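Local coordinates for protein Xcc_CTR_I (Xanthomonas campestris pv. campestris, PDB 6NJV) that probably acts as a metal-dependent nuclease of the OLD family, this chain being its C-terminal part with the magnesium-binding TOPRIM domain, at residues A[25-30]-A[59-64]. Residues are numbered along the deposited sequence; the frame is centred on the assembly and turned at random.
Sequences LVEGDA and TNFTPY. With MG (magnesium ion), chain E.
With CG opposite the carbonyl carbon (chi1 -68°), Phe61 sends its ring from 59-64 toward the end of strand 22-26, while Glu27 runs extended beyond CG and carries its carboxylate past that ring to the magnesium ion. The ring meets the end of the strand and the residue after it along one side: Phe61 CD2 lies 3.7 Å from Leu25 CB, Phe61 CZ lies 3.8 Å from Glu27 CG, and the backbone carbon Leu25 C falls in the ring plane at its edge. Glu27 and Phe61 cross at about a right angle, the carboxylate and ring planes 54° apart; the ring meets the glutamate at CG, while OE2 beyond it is bound to magnesium. Glu27 OE2 binds the ion at 2.2 Å, beside two waters and Asp82. The methyl of Thr59 supplies an apolar neighbour to the carboxylate, Thr59 CG2 approaching Glu27 CD to 3.8 Å. Farther from the ion, the branched end of Leu25 packs on Tyr64, where Leu25 CD1 lies 3.8 Å from Tyr64 CB. Asn60 OD1 accepts from Thr62 N at 3.2 Å, the donor standing above the carbonyl plane; this capping bond secures the turn leading into helix 62-68. Phe61 also rests on Ile79 of the adjoining strand 77-82 and on Val100 of helix 92-104, which places the contact in a buried layer between sheet and helices. A metal-binding glutamate just after the first strand of a parallel sheet, joined at the ion by an aspartate ending a neighbouring strand, is the signature of the TOPRIM fold.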
ATOM      1  N   LEU A  25      -2.407  -7.712   2.022  1.00 42.38           N
ATOM      2  CA  LEU A  25      -1.480  -8.025   0.928  1.00 42.95           C
ATOM      3  C   LEU A  25      -0.989  -6.738   0.268  1.00 41.94           C
ATOM      4  O   LEU A  25      -1.797  -5.945  -0.239  1.00 42.41           O
ATOM      5  CB  LEU A  25      -2.144  -8.937  -0.111  1.00 41.67           C
ATOM      6  CG  LEU A  25      -2.622 -10.308   0.375  1.00 36.38           C
ATOM      7  CD1 LEU A  25      -3.466 -11.031  -0.678  1.00 32.15           C
ATOM      8  CD2 LEU A  25      -1.408 -11.145   0.798  1.00 42.04           C
ATOM      9  N   VAL A  26       0.329  -6.520   0.302  1.00 37.87           N
ATOM     10  CA  VAL A  26       0.966  -5.351  -0.286  1.00 39.66           C
ATOM     11  C   VAL A  26       2.026  -5.792  -1.299  1.00 43.93           C
ATOM     12  O   VAL A  26       2.450  -6.945  -1.332  1.00 44.49           O
ATOM     13  CB  VAL A  26       1.585  -4.434   0.783  1.00 43.55           C
ATOM     14  CG1 VAL A  26       0.522  -4.029   1.823  1.00 40.67           C
ATOM     15  CG2 VAL A  26       2.753  -5.103   1.447  1.00 41.03           C
ATOM     16  N   GLU A  27       2.432  -4.840  -2.149  1.00 46.74           N
ATOM     17  CA  GLU A  27       3.326  -5.093  -3.277  1.00 49.25           C
ATOM     18  C   GLU A  27       4.786  -5.211  -2.846  1.00 50.17           C
ATOM     19  O   GLU A  27       5.493  -6.122  -3.289  1.00 54.09           O
ATOM     20  CB  GLU A  27       3.185  -3.978  -4.312  1.00 48.05           C
ATOM     21  CG  GLU A  27       2.058  -4.190  -5.296  1.00 50.79           C
ATOM     22  CD  GLU A  27       1.973  -3.076  -6.308  1.00 55.47           C
ATOM     23  OE1 GLU A  27       0.885  -2.866  -6.889  1.00 57.47           O
ATOM     24  OE2 GLU A  27       3.000  -2.397  -6.509  1.00 61.47           O
ATOM     25  N   GLY A  28       5.263  -4.300  -2.000  1.00 48.19           N
ATOM     26  CA  GLY A  28       6.652  -4.365  -1.585  1.00 46.77           C
ATOM     27  C   GLY A  28       6.908  -3.910  -0.164  1.00 54.39           C
ATOM     28  O   GLY A  28       5.978  -3.800   0.648  1.00 47.39           O
ATOM     29  N   ASP A  29       8.181  -3.611   0.130  1.00 48.87           N
ATOM     30  CA  ASP A  29       8.627  -3.383   1.502  1.00 50.94           C
ATOM     31  C   ASP A  29       8.261  -2.005   2.027  1.00 49.44           C
ATOM     32  O   ASP A  29       8.218  -1.801   3.242  1.00 51.01           O
ATOM     33  CB  ASP A  29      10.144  -3.547   1.596  1.00 57.14           C
ATOM     34  CG  ASP A  29      10.558  -4.980   1.787  1.00 58.15           C
ATOM     35  OD1 ASP A  29       9.686  -5.801   2.159  1.00 53.67           O
ATOM     36  OD2 ASP A  29      11.751  -5.278   1.555  1.00 62.68           O
ATOM     37  N   ALA A  30       8.059  -1.036   1.144  1.00 49.26           N
ATOM     38  CA  ALA A  30       7.636   0.277   1.591  1.00 47.96           C
ATOM     39  C   ALA A  30       6.274   0.192   2.289  1.00 51.21           C
ATOM     40  O   ALA A  30       6.112   0.672   3.412  1.00 48.95           O
ATOM     41  CB  ALA A  30       7.608   1.234   0.403  1.00 44.60           C
ATOM     42  N   THR A  59       3.525  -7.658  -8.238  1.00 50.51           N
ATOM     43  CA  THR A  59       2.135  -7.318  -8.495  1.00 50.56           C
ATOM     44  C   THR A  59       1.271  -8.550  -8.744  1.00 49.59           C
ATOM     45  O   THR A  59       0.121  -8.414  -9.169  1.00 51.28           O
ATOM     46  CB  THR A  59       2.025  -6.339  -9.678  1.00 56.25           C
ATOM     47  OG1 THR A  59       2.544  -6.936 -10.869  1.00 52.25           O
ATOM     48  CG2 THR A  59       2.801  -5.068  -9.411  1.00 54.16           C
ATOM     49  N   ASN A  60       1.764  -9.747  -8.470  1.00 52.39           N
ATOM     50  CA  ASN A  60       0.964 -10.954  -8.675  1.00 52.15           C
ATOM     51  C   ASN A  60       0.378 -11.367  -7.334  1.00 50.26           C
ATOM     52  O   ASN A  60       1.064 -11.958  -6.504  1.00 50.39           O
ATOM     53  CB  ASN A  60       1.782 -12.084  -9.289  1.00 49.32           C
ATOM     54  CG  ASN A  60       0.922 -13.280  -9.642  1.00 51.31           C
ATOM     55  OD1 ASN A  60      -0.317 -13.197  -9.660  1.00 58.65           O
ATOM     56  ND2 ASN A  60       1.559 -14.402  -9.901  1.00 53.17           N
ATOM     57  N   PHE A  61      -0.901 -11.072  -7.137  1.00 50.97           N
ATOM     58  CA  PHE A  61      -1.595 -11.417  -5.909  1.00 46.36           C
ATOM     59  C   PHE A  61      -2.334 -12.738  -6.020  1.00 42.52           C
ATOM     60  O   PHE A  61      -2.817 -13.255  -5.014  1.00 43.58           O
ATOM     61  CB  PHE A  61      -2.580 -10.298  -5.532  1.00 45.42           C
ATOM     62  CG  PHE A  61      -1.915  -9.006  -5.130  1.00 42.97           C
ATOM     63  CD1 PHE A  61      -1.573  -8.062  -6.076  1.00 43.85           C
ATOM     64  CD2 PHE A  61      -1.636  -8.738  -3.797  1.00 41.35           C
ATOM     65  CE1 PHE A  61      -0.957  -6.878  -5.700  1.00 46.27           C
ATOM     66  CE2 PHE A  61      -1.028  -7.567  -3.418  1.00 38.24           C
ATOM     67  CZ  PHE A  61      -0.693  -6.630  -4.366  1.00 42.59           C
ATOM     68  N   THR A  62      -2.431 -13.296  -7.213  1.00 45.36           N
ATOM     69  CA  THR A  62      -3.271 -14.474  -7.397  1.00 44.49           C
ATOM     70  C   THR A  62      -2.878 -15.669  -6.536  1.00 46.95           C
ATOM     71  O   THR A  62      -3.795 -16.319  -6.006  1.00 47.12           O
ATOM     72  CB  THR A  62      -3.286 -14.847  -8.882  1.00 45.93           C
ATOM     73  OG1 THR A  62      -3.574 -13.669  -9.634  1.00 48.50           O
ATOM     74  CG2 THR A  62      -4.374 -15.866  -9.162  1.00 46.32           C
ATOM     75  N   PRO A  63      -1.591 -16.027  -6.357  1.00 45.87           N
ATOM     76  CA  PRO A  63      -1.299 -17.178  -5.479  1.00 45.06           C
ATOM     77  C   PRO A  63      -1.786 -16.969  -4.059  1.00 43.85           C
ATOM     78  O   PRO A  63      -2.235 -17.917  -3.402  1.00 45.60           O
ATOM     79  CB  PRO A  63       0.241 -17.295  -5.525  1.00 46.95           C
ATOM     80  CG  PRO A  63       0.692 -16.479  -6.683  1.00 44.88           C
ATOM     81  CD  PRO A  63      -0.346 -15.382  -6.828  1.00 45.84           C
ATOM     82  N   TYR A  64      -1.673 -15.740  -3.563  1.00 41.90           N
ATOM     83  CA  TYR A  64      -2.063 -15.398  -2.202  1.00 44.10           C
ATOM     84  C   TYR A  64      -3.577 -15.303  -2.023  1.00 41.33           C
ATOM     85  O   TYR A  64      -4.098 -15.651  -0.961  1.00 43.19           O
ATOM     86  CB  TYR A  64      -1.427 -14.071  -1.823  1.00 44.70           C
ATOM     87  CG  TYR A  64       0.044 -14.145  -1.682  1.00 47.02           C
ATOM     88  CD1 TYR A  64       0.884 -13.936  -2.777  1.00 50.76           C
ATOM     89  CD2 TYR A  64       0.615 -14.417  -0.454  1.00 49.95           C
ATOM     90  CE1 TYR A  64       2.259 -13.994  -2.643  1.00 48.74           C
ATOM     91  CE2 TYR A  64       1.988 -14.481  -0.307  1.00 54.44           C
ATOM     92  CZ  TYR A  64       2.804 -14.268  -1.400  1.00 55.01           C
ATOM     93  OH  TYR A  64       4.173 -14.330  -1.228  1.00 58.25           O
TER
HETATM   94 MG    MG E 704       2.719  -1.288  -8.426  1.00 63.02          MG
HETATM   95  O   HOH W   1       4.481  -0.570  -7.381  1.00 63.48           O
HETATM   96  O   HOH W   2       3.710   0.520  -9.184  1.00 65.56           O